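Local coordinates for inositol monophosphatase family protein (Staphylococcus aureus subsp. aureus MSSA476, PDB 4I3Y) that probably hydrolyses inositol monophosphates to inositol and phosphate, binds magnesium ions and is inhibited by lithium, at residues E40-R45 against A75-N80; Q58-F63 against W91-I96; Q106-I111 against R186-C191. All blocks are in the same frame, centred on the assembly; numbering follows the deposited sequence.

Contact 1 (E40-R45 against A75-N80); sequences ETKRHR and AEEKSN. With MG (magnesium ion), chain F; MG (magnesium ion), chain D.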
loop_
_atom_site.group_PDB
_atom_site.type_symbol
_atom_site.label_atom_id
_atom_site.label_comp_id
_atom_site.label_asym_id
_atom_site.label_seq_id
_atom_site.Cartn_x
_atom_site.Cartn_y
_atom_site.Cartn_z
ATOM N N GLU A 40 -1.973 -19.600 13.455
ATOM C CA GLU A 40 -2.530 -20.907 13.072
ATOM C C GLU A 40 -3.096 -20.832 11.664
ATOM O O GLU A 40 -3.244 -19.731 11.130
ATOM C CB GLU A 40 -3.614 -21.324 14.091
ATOM C CG GLU A 40 -3.034 -21.719 15.433
ATOM C CD GLU A 40 -1.984 -22.845 15.302
ATOM O OE1 GLU A 40 -2.065 -23.687 14.340
ATOM O OE2 GLU A 40 -1.067 -22.892 16.169
ATOM N N THR A 41 -3.378 -21.987 11.068
ATOM C CA THR A 41 -3.949 -22.099 9.727
ATOM C C THR A 41 -5.381 -22.543 9.843
ATOM O O THR A 41 -5.782 -23.059 10.878
ATOM C CB THR A 41 -3.181 -23.108 8.870
ATOM O OG1 THR A 41 -3.217 -24.385 9.521
ATOM C CG2 THR A 41 -1.730 -22.658 8.708
ATOM N N LYS A 42 -6.192 -22.291 8.819
ATOM C CA LYS A 42 -7.604 -22.717 8.835
ATOM C C LYS A 42 -7.819 -23.587 7.592
ATOM O O LYS A 42 -7.482 -24.758 7.629
ATOM C CB LYS A 42 -8.577 -21.509 8.922
ATOM C CG LYS A 42 -8.363 -20.608 10.142
ATOM C CD LYS A 42 -9.534 -19.650 10.353
ATOM C CE LYS A 42 -9.407 -18.439 9.447
ATOM N NZ LYS A 42 -10.555 -17.540 9.641
ATOM N N ARG A 43 -8.314 -23.009 6.491
ATOM C CA ARG A 43 -8.655 -23.759 5.259
ATOM C C ARG A 43 -7.482 -24.480 4.579
ATOM O O ARG A 43 -7.676 -25.542 4.006
ATOM C CB ARG A 43 -9.366 -22.858 4.234
ATOM C CG ARG A 43 -10.847 -22.632 4.522
ATOM C CD ARG A 43 -11.557 -22.014 3.320
ATOM N NE ARG A 43 -12.135 -23.035 2.428
ATOM C CZ ARG A 43 -11.587 -23.487 1.289
ATOM N NH1 ARG A 43 -10.423 -23.008 0.824
ATOM N NH2 ARG A 43 -12.225 -24.422 0.592
ATOM N N HIS A 44 -6.293 -23.881 4.654
ATOM C CA HIS A 44 -5.027 -24.383 4.094
ATOM C C HIS A 44 -3.943 -23.573 4.773
ATOM O O HIS A 44 -4.244 -22.733 5.659
ATOM C CB HIS A 44 -4.950 -24.177 2.566
ATOM C CG HIS A 44 -5.212 -22.756 2.128
ATOM N ND1 HIS A 44 -4.226 -21.789 2.098
ATOM C CD2 HIS A 44 -6.352 -22.140 1.737
ATOM C CE1 HIS A 44 -4.746 -20.646 1.692
ATOM N NE2 HIS A 44 -6.032 -20.835 1.464
ATOM N N ARG A 45 -2.709 -23.788 4.319
ATOM C CA ARG A 45 -1.521 -23.291 4.956
ATOM C C ARG A 45 -1.323 -21.770 4.907
ATOM O O ARG A 45 -0.624 -21.216 5.749
ATOM C CB ARG A 45 -0.276 -23.996 4.369
ATOM C CG ARG A 45 -0.075 -25.452 4.815
ATOM C CD ARG A 45 1.347 -25.776 5.311
ATOM N NE ARG A 45 2.468 -25.298 4.476
ATOM N N ALA A 75 -19.136 -13.044 13.227
ATOM C CA ALA A 75 -17.705 -12.708 13.192
ATOM C C ALA A 75 -16.838 -13.821 12.638
ATOM O O ALA A 75 -17.143 -15.053 12.804
ATOM C CB ALA A 75 -17.196 -12.303 14.572
ATOM N N GLU A 76 -15.736 -13.405 12.017
ATOM C CA GLU A 76 -14.853 -14.345 11.377
ATOM C C GLU A 76 -14.361 -15.563 12.202
ATOM O O GLU A 76 -14.423 -16.722 11.744
ATOM C CB GLU A 76 -13.632 -13.637 10.819
ATOM C CG GLU A 76 -12.809 -14.625 9.987
ATOM C CD GLU A 76 -11.720 -13.950 9.178
ATOM O OE1 GLU A 76 -11.010 -14.679 8.422
ATOM O OE2 GLU A 76 -11.596 -12.713 9.279
ATOM N N GLU A 77 -13.841 -15.324 13.395
ATOM C CA GLU A 77 -13.142 -16.398 14.073
ATOM C C GLU A 77 -14.029 -17.233 15.049
ATOM O O GLU A 77 -13.575 -17.648 16.073
ATOM C CB GLU A 77 -11.863 -15.898 14.756
ATOM C CG GLU A 77 -11.015 -14.911 13.942
ATOM C CD GLU A 77 -10.488 -15.451 12.576
ATOM O OE1 GLU A 77 -10.547 -16.702 12.334
ATOM O OE2 GLU A 77 -10.044 -14.607 11.715
ATOM N N LYS A 78 -15.293 -17.441 14.726
ATOM C CA LYS A 78 -16.150 -18.308 15.538
ATOM C C LYS A 78 -17.165 -18.845 14.595
ATOM O O LYS A 78 -17.263 -18.348 13.491
ATOM C CB LYS A 78 -16.874 -17.498 16.609
ATOM C CG LYS A 78 -17.872 -16.445 16.097
ATOM C CD LYS A 78 -18.636 -15.854 17.288
ATOM C CE LYS A 78 -19.712 -14.914 16.902
ATOM N NZ LYS A 78 -20.877 -15.590 16.285
ATOM N N SER A 79 -17.978 -19.819 15.010
ATOM C CA SER A 79 -19.102 -20.219 14.168
ATOM C C SER A 79 -20.243 -19.216 14.295
ATOM O O SER A 79 -20.389 -18.546 15.307
ATOM C CB SER A 79 -19.548 -21.659 14.453
ATOM O OG SER A 79 -20.492 -21.647 15.474
ATOM N N ASN A 80 -21.014 -19.076 13.218
ATOM C CA ASN A 80 -22.136 -18.191 13.172
ATOM C C ASN A 80 -23.420 -18.882 12.794
ATOM O O ASN A 80 -24.281 -18.244 12.188
ATOM C CB ASN A 80 -21.826 -17.127 12.158
ATOM C CG ASN A 80 -20.540 -16.388 12.527
ATOM O OD1 ASN A 80 -19.491 -16.556 11.858
ATOM N ND2 ASN A 80 -20.590 -15.630 13.625
HETATM MG MG MG F . -8.907 -14.625 7.774
HETATM MG MG MG D . -10.125 -11.206 9.364
HETATM O O HOH W 1 -8.502 -15.346 9.690
HETATM O O HOH W 2 -9.692 -16.447 6.799
HETATM O O HOH W 3 -9.832 -12.056 11.455
HETATM O O HOH W 4 -6.857 -14.954 7.210
#
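Lys42 reaches across to the acidic pair Glu76 and Glu77, and its chain can be followed atom by atom. CB points toward the 75-80 segment, with CG set beside the backbone N (chi1 -58°). CD passes Glu77 OE1, and a bend at chi3 (-82°) then brings Lys42 CE within 3.6 Å of that oxygen. Lys42 NZ makes a salt bridge to Glu77 OE1 at 2.8 Å, meeting it on the syn side and 18° out of the carboxylate plane. A second, longer bond of 3.1 Å joins Lys42 NZ to Glu76 OE1, this time on the anti side. Glu76 spans both magnesium ions, OE1 on one and OE2 on the other, so the lysine approaches an oxygen already held by a metal. A water on the OE1-bound magnesium ion accepts from Lys42 NZ at 3.0 Å and donates to Glu77 OE2, which places Glu77 in the second shell. The ammonium charge would be expected to offset some of the crowded negative charge. Around this metal site, Lys42 leaves the end of strand 39-41, Lys42 and Glu77 both lie on Val49 of strand 48-50, and the type I turn from Ala75 to Lys78 begins on the last residue of strand 72-75, flanked by helix 51-67.

Contact 2 (Q58-F63 against W91-I96); sequences QQFQQF and WIMDPI. With MG (magnesium ion), chain D.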
loop_
_atom_site.group_PDB
_atom_site.type_symbol
_atom_site.label_atom_id
_atom_site.label_comp_id
_atom_site.label_asym_id
_atom_site.label_seq_id
_atom_site.Cartn_x
_atom_site.Cartn_y
_atom_site.Cartn_z
ATOM N N GLN A 58 -12.725 -11.754 20.809
ATOM C CA GLN A 58 -13.310 -12.138 22.053
ATOM C C GLN A 58 -13.462 -10.958 23.045
ATOM O O GLN A 58 -14.478 -10.866 23.764
ATOM C CB GLN A 58 -12.569 -13.348 22.586
ATOM C CG GLN A 58 -11.291 -13.097 23.263
ATOM C CD GLN A 58 -11.366 -13.766 24.607
ATOM O OE1 GLN A 58 -10.552 -14.635 24.944
ATOM N NE2 GLN A 58 -12.390 -13.397 25.376
ATOM N N GLN A 59 -12.526 -10.008 22.999
ATOM C CA GLN A 59 -12.796 -8.764 23.695
ATOM C C GLN A 59 -14.030 -8.052 23.208
ATOM O O GLN A 59 -14.755 -7.501 24.027
ATOM C CB GLN A 59 -11.591 -7.871 23.784
ATOM C CG GLN A 59 -10.510 -8.549 24.600
ATOM C CD GLN A 59 -9.218 -7.780 24.609
ATOM O OE1 GLN A 59 -8.146 -8.341 24.881
ATOM N NE2 GLN A 59 -9.300 -6.480 24.342
ATOM N N PHE A 60 -14.340 -8.073 21.910
ATOM C CA PHE A 60 -15.529 -7.389 21.469
ATOM C C PHE A 60 -16.800 -8.124 21.877
ATOM O O PHE A 60 -17.861 -7.508 22.138
ATOM C CB PHE A 60 -15.604 -7.225 19.965
ATOM C CG PHE A 60 -16.715 -6.306 19.558
ATOM C CD1 PHE A 60 -16.655 -4.948 19.906
ATOM C CD2 PHE A 60 -17.841 -6.792 18.882
ATOM C CE1 PHE A 60 -17.667 -4.109 19.535
ATOM C CE2 PHE A 60 -18.859 -5.957 18.538
ATOM C CZ PHE A 60 -18.798 -4.599 18.873
ATOM N N GLN A 61 -16.708 -9.449 21.863
ATOM C CA GLN A 61 -17.786 -10.301 22.395
ATOM C C GLN A 61 -18.137 -9.914 23.822
ATOM O O GLN A 61 -19.305 -9.692 24.166
ATOM C CB GLN A 61 -17.309 -11.766 22.400
ATOM C CG GLN A 61 -17.971 -12.533 21.296
ATOM C CD GLN A 61 -17.425 -13.926 21.092
ATOM O OE1 GLN A 61 -18.159 -14.776 20.613
ATOM N NE2 GLN A 61 -16.145 -14.177 21.457
ATOM N N GLN A 62 -17.100 -9.829 24.635
ATOM C CA GLN A 62 -17.241 -9.464 26.013
ATOM C C GLN A 62 -17.802 -8.021 26.173
ATOM O O GLN A 62 -18.729 -7.824 26.956
ATOM C CB GLN A 62 -15.910 -9.749 26.691
ATOM C CG GLN A 62 -15.682 -9.105 28.041
ATOM C CD GLN A 62 -16.626 -9.629 29.121
ATOM O OE1 GLN A 62 -17.404 -10.596 28.922
ATOM N NE2 GLN A 62 -16.566 -8.986 30.288
ATOM N N PHE A 63 -17.282 -7.036 25.398
ATOM C CA PHE A 63 -17.876 -5.694 25.278
ATOM C C PHE A 63 -19.366 -5.747 24.973
ATOM O O PHE A 63 -20.200 -5.037 25.538
ATOM C CB PHE A 63 -17.196 -4.856 24.138
ATOM C CG PHE A 63 -17.892 -3.565 23.850
ATOM C CD1 PHE A 63 -17.580 -2.425 24.583
ATOM C CD2 PHE A 63 -18.870 -3.498 22.854
ATOM C CE1 PHE A 63 -18.250 -1.223 24.345
ATOM C CE2 PHE A 63 -19.550 -2.315 22.586
ATOM C CZ PHE A 63 -19.244 -1.178 23.349
ATOM N N TRP A 91 -24.266 -7.073 14.939
ATOM C CA TRP A 91 -22.904 -6.609 14.685
ATOM C C TRP A 91 -22.157 -7.603 13.778
ATOM O O TRP A 91 -22.121 -8.795 14.067
ATOM C CB TRP A 91 -22.138 -6.451 16.011
ATOM C CG TRP A 91 -22.710 -5.274 16.791
ATOM C CD1 TRP A 91 -23.807 -5.296 17.626
ATOM C CD2 TRP A 91 -22.287 -3.894 16.723
ATOM N NE1 TRP A 91 -24.072 -4.008 18.124
ATOM C CE2 TRP A 91 -23.152 -3.139 17.596
ATOM C CE3 TRP A 91 -21.251 -3.236 16.058
ATOM C CZ2 TRP A 91 -23.002 -1.746 17.811
ATOM C CZ3 TRP A 91 -21.093 -1.858 16.253
ATOM C CH2 TRP A 91 -21.988 -1.116 17.124
ATOM N N ILE A 92 -21.541 -7.107 12.701
ATOM C CA ILE A 92 -20.658 -7.998 11.948
ATOM C C ILE A 92 -19.218 -7.551 12.196
ATOM O O ILE A 92 -18.913 -6.338 12.167
ATOM C CB ILE A 92 -20.990 -8.000 10.473
ATOM C CG1 ILE A 92 -22.449 -8.433 10.283
ATOM C CG2 ILE A 92 -19.974 -8.889 9.724
ATOM C CD1 ILE A 92 -22.844 -8.662 8.823
ATOM N N MET A 93 -18.341 -8.498 12.544
ATOM C CA MET A 93 -16.945 -8.112 12.853
ATOM C C MET A 93 -15.881 -8.910 12.128
ATOM O O MET A 93 -15.873 -10.144 12.191
ATOM C CB MET A 93 -16.637 -8.225 14.345
ATOM C CG MET A 93 -15.212 -7.822 14.743
ATOM S SD MET A 93 -14.882 -8.137 16.503
ATOM C CE MET A 93 -13.855 -6.728 16.858
ATOM N N ASP A 94 -14.921 -8.191 11.538
ATOM C CA ASP A 94 -13.657 -8.817 11.126
ATOM C C ASP A 94 -12.569 -8.346 12.117
ATOM O O ASP A 94 -12.180 -7.161 12.065
ATOM C CB ASP A 94 -13.294 -8.366 9.726
ATOM C CG ASP A 94 -12.240 -9.243 9.115
ATOM O OD1 ASP A 94 -11.457 -9.860 9.875
ATOM O OD2 ASP A 94 -12.288 -9.355 7.890
ATOM N N PRO A 95 -12.118 -9.234 13.042
ATOM C CA PRO A 95 -11.278 -8.647 14.086
ATOM C C PRO A 95 -9.932 -8.183 13.564
ATOM O O PRO A 95 -9.396 -7.172 14.044
ATOM C CB PRO A 95 -11.157 -9.760 15.103
ATOM C CG PRO A 95 -11.376 -11.057 14.291
ATOM C CD PRO A 95 -12.423 -10.672 13.286
ATOM N N ILE A 96 -9.351 -8.923 12.608
ATOM C CA ILE A 96 -8.240 -8.347 11.851
ATOM C C ILE A 96 -8.553 -8.639 10.370
ATOM O O ILE A 96 -8.627 -9.795 9.985
ATOM C CB ILE A 96 -6.874 -8.966 12.206
ATOM C CG1 ILE A 96 -6.397 -8.571 13.645
ATOM C CG2 ILE A 96 -5.834 -8.618 11.106
ATOM C CD1 ILE A 96 -5.904 -7.144 13.728
HETATM MG MG MG D . -10.125 -11.206 9.364
HETATM O O HOH W 3 -9.832 -12.056 11.455
#
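Phe60 of helix 51-67 meets two side chains of strand 89-97 at once, Trp91 and Met93, and it presents a different part of itself to each. Toward Trp91 it offers its edge: the two side chains cross at about a right angle, and the Phe60 ring and the six-membered ring of Trp91 form an offset edge-to-face pair with planes at 65° and centroids 5.8 Å apart. Phe60 CZ leads, lying over one face of the indole but displaced toward its rim, where it comes within 4.0 Å of Trp91 CE3. The Phe60 ring is carried there because CG stands anti to the backbone N (chi1 -170°).

Met93 approaches nearer the root of the same side chain. Its CE touches Phe60 CB at 3.6 Å, while Met93 SD sits obliquely to the ring, 4.8 Å from the Phe60 centroid, in a Met-aromatic contact. Extended torsions carry SD out to Phe60 CB and CG, and the bend at chi3 lays CE against CB. Trp91 and Met93 alternate with Ile92 along the strand, so both point toward the helix while Ile92 points away. The indole is fixed further by a hydrogen bond from its NE1 to His71, and Trp22 closes on Phe60 edge-to-face.

Past this apolar patch the chain turns a corner at Pro95 and Ile96, and the chemistry changes. Asp94 OD1 and the carbonyl O of Ile96 both bind one magnesium ion, at 2.0 Å and 2.1 Å, and Glu76 OE2 and a water bind the same ion. The Asp-Pro-Ile-Asp-Gly-Thr sequence that begins at Asp94 is an example of the DPxDGT-type motif of the inositol monophosphatase family, whose first aspartate and isoleucine carbonyl bind magnesium here.

Contact 3 (Q106-I111 against R186-C191); sequences QEDYCI and RLVGAC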
loop_
_atom_site.group_PDB
_atom_site.type_symbol
_atom_site.label_atom_id
_atom_site.label_comp_id
_atom_site.label_asym_id
_atom_site.label_seq_id
_atom_site.Cartn_x
_atom_site.Cartn_y
_atom_site.Cartn_z
ATOM N N GLN A 106 3.158 -6.447 9.620
ATOM C CA GLN A 106 2.676 -5.590 10.720
ATOM C C GLN A 106 2.230 -4.217 10.239
ATOM O O GLN A 106 2.384 -3.223 10.934
ATOM C CB GLN A 106 3.718 -5.457 11.830
ATOM C CG GLN A 106 3.772 -6.708 12.657
ATOM C CD GLN A 106 5.149 -7.220 12.795
ATOM O OE1 GLN A 106 5.966 -7.134 11.843
ATOM N NE2 GLN A 106 5.447 -7.789 13.975
ATOM N N GLU A 107 1.599 -4.179 9.075
ATOM C CA GLU A 107 1.175 -2.933 8.520
ATOM C C GLU A 107 0.088 -3.286 7.534
ATOM O O GLU A 107 0.004 -4.437 7.104
ATOM C CB GLU A 107 2.321 -2.231 7.777
ATOM C CG GLU A 107 1.956 -0.810 7.409
ATOM C CD GLU A 107 3.139 0.015 6.930
ATOM O OE1 GLU A 107 4.300 -0.402 7.066
ATOM O OE2 GLU A 107 2.899 1.133 6.454
ATOM N N ASP A 108 -0.714 -2.309 7.153
ATOM C CA ASP A 108 -1.770 -2.590 6.126
ATOM C C ASP A 108 -2.779 -3.639 6.575
ATOM O O ASP A 108 -3.124 -4.583 5.812
ATOM C CB ASP A 108 -1.165 -2.928 4.742
ATOM C CG ASP A 108 -0.472 -1.716 4.133
ATOM O OD1 ASP A 108 -0.790 -0.592 4.591
ATOM O OD2 ASP A 108 0.344 -1.852 3.206
ATOM N N TYR A 109 -3.310 -3.439 7.772
ATOM C CA TYR A 109 -4.424 -4.304 8.234
ATOM C C TYR A 109 -5.362 -3.412 9.050
ATOM O O TYR A 109 -4.951 -2.366 9.499
ATOM C CB TYR A 109 -3.940 -5.589 9.002
ATOM C CG TYR A 109 -3.190 -5.245 10.252
ATOM C CD1 TYR A 109 -3.857 -5.066 11.478
ATOM C CD2 TYR A 109 -1.837 -4.968 10.218
ATOM C CE1 TYR A 109 -3.189 -4.666 12.632
ATOM C CE2 TYR A 109 -1.156 -4.583 11.393
ATOM C CZ TYR A 109 -1.836 -4.431 12.586
ATOM O OH TYR A 109 -1.142 -4.047 13.745
ATOM N N CYS A 110 -6.608 -3.854 9.288
ATOM C CA CYS A 110 -7.574 -3.052 9.963
ATOM C C CYS A 110 -8.529 -3.942 10.763
ATOM O O CYS A 110 -8.490 -5.191 10.674
ATOM C CB CYS A 110 -8.361 -2.210 8.909
ATOM S SG CYS A 110 -9.234 -3.210 7.640
ATOM N N ILE A 111 -9.356 -3.296 11.567
ATOM C CA ILE A 111 -10.415 -3.979 12.281
ATOM C C ILE A 111 -11.710 -3.471 11.635
ATOM O O ILE A 111 -11.866 -2.256 11.454
ATOM C CB ILE A 111 -10.393 -3.610 13.771
ATOM C CG1 ILE A 111 -9.082 -3.987 14.410
ATOM C CG2 ILE A 111 -11.551 -4.262 14.556
ATOM C CD1 ILE A 111 -8.999 -3.504 15.860
ATOM N N ARG A 186 -2.779 -1.087 -8.186
ATOM C CA ARG A 186 -2.171 -1.009 -6.895
ATOM C C ARG A 186 -2.870 -2.098 -6.039
ATOM O O ARG A 186 -4.025 -2.498 -6.318
ATOM C CB ARG A 186 -2.223 0.480 -6.332
ATOM C CG ARG A 186 -0.778 1.072 -6.205
ATOM C CD ARG A 186 -0.378 2.458 -6.703
ATOM N NE ARG A 186 0.105 2.080 -7.930
ATOM C CZ ARG A 186 0.633 2.718 -8.945
ATOM N NH1 ARG A 186 0.973 3.994 -9.020
ATOM N NH2 ARG A 186 0.760 1.919 -9.970
ATOM N N LEU A 187 -2.199 -2.586 -5.000
ATOM C CA LEU A 187 -2.902 -3.428 -4.020
ATOM C C LEU A 187 -2.404 -3.224 -2.631
ATOM O O LEU A 187 -1.215 -3.503 -2.333
ATOM C CB LEU A 187 -2.861 -4.904 -4.412
ATOM C CG LEU A 187 -3.508 -5.936 -3.468
ATOM C CD1 LEU A 187 -5.040 -5.804 -3.356
ATOM C CD2 LEU A 187 -3.233 -7.310 -4.018
ATOM N N VAL A 188 -3.289 -2.795 -1.741
ATOM C CA VAL A 188 -2.938 -2.746 -0.282
ATOM C C VAL A 188 -2.986 -4.178 0.348
ATOM O O VAL A 188 -2.115 -4.550 1.159
ATOM C CB VAL A 188 -3.891 -1.793 0.496
ATOM C CG1 VAL A 188 -3.500 -1.707 1.949
ATOM C CG2 VAL A 188 -3.915 -0.376 -0.130
ATOM N N GLY A 189 -4.034 -4.933 0.009
ATOM C CA GLY A 189 -4.173 -6.298 0.467
ATOM C C GLY A 189 -5.025 -6.547 1.708
ATOM O O GLY A 189 -5.060 -7.680 2.245
ATOM N N ALA A 190 -5.699 -5.500 2.184
ATOM C CA ALA A 190 -6.775 -5.652 3.148
ATOM C C ALA A 190 -8.059 -5.121 2.524
ATOM O O ALA A 190 -8.127 -3.974 2.174
ATOM C CB ALA A 190 -6.424 -4.879 4.448
ATOM N N CYS A 191 -9.108 -5.932 2.421
ATOM C CA CYS A 191 -10.362 -5.492 1.782
ATOM C C CYS A 191 -10.853 -4.145 2.320
ATOM O O CYS A 191 -11.237 -3.270 1.561
ATOM C CB CYS A 191 -11.473 -6.531 1.960
ATOM S SG CYS A 191 -12.970 -6.148 1.023
HETATM O O HOH W 5 0.560 -3.944 1.659
#
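Asp108 OD2 has two partners: a water lies 2.6 Å from Asp108 OD2 and 2.8 Å from Val188 O, bridging the carboxylate to the backbone of the 186-191 segment, and Arg197 of the second subunit forms a salt bridge with the same carboxylate oxygen. Asn101 ND2 donates to Val188 O and to Asp108 O, so one amide side chain serves a carbonyl on each side of the contact.

Direct contact is modest, a van der Waals packing of two methyl groups on polar groups. Val188 CG1, anti to its own backbone N (chi1 -178°), reaches across and lies against the carboxylate and its CB, 3.7 Å from Asp108 CG and 3.8 Å from Asp108 CB; the two side chains cross at about a right angle. A little further along, the methyl CB of Ala190 comes within 3.6 Å of Asp108 O and 4.3 Å of Tyr109 CA, close to where the backbones draw nearest. Tyr109 turns its CB away from this meeting and packs on Ile96 instead.

Asp194 receives the backbone N of both Val188 and Gly189, tying the loop to the helix that it introduces. Ala190 occupies the N-cap position of helix 191-200, whose Leu193 touches both Val188 and Cys110. The contact thus joins the stretch between helix 99-105 and strand 110-117 to the approach to helix 191-200, beside Asp97 of strand 89-97 and against the second subunit.

Contacts 2 and 3 are buried, whereas contact 1 lies at the surface, and their chemistry follows that placement. Contact 1 is made of charge, with a lysine set among acidic groups and metal-bound water; contact 2 is aromatic and thioether packing; contact 3 combines methyl packing with a water bridge at the subunit interface. Contacts 1 and 2 share a magnesium ion and one of its waters, since Glu76 OE2 and Asp94 OD1 bind the same metal, and their segments alternate along the chain. Contact 3 adjoins contact 2 through neighbouring strands 110-117 and 89-97, where Pro95 and Ile96 pack on Ile111 and Tyr109, but does not touch contact 1.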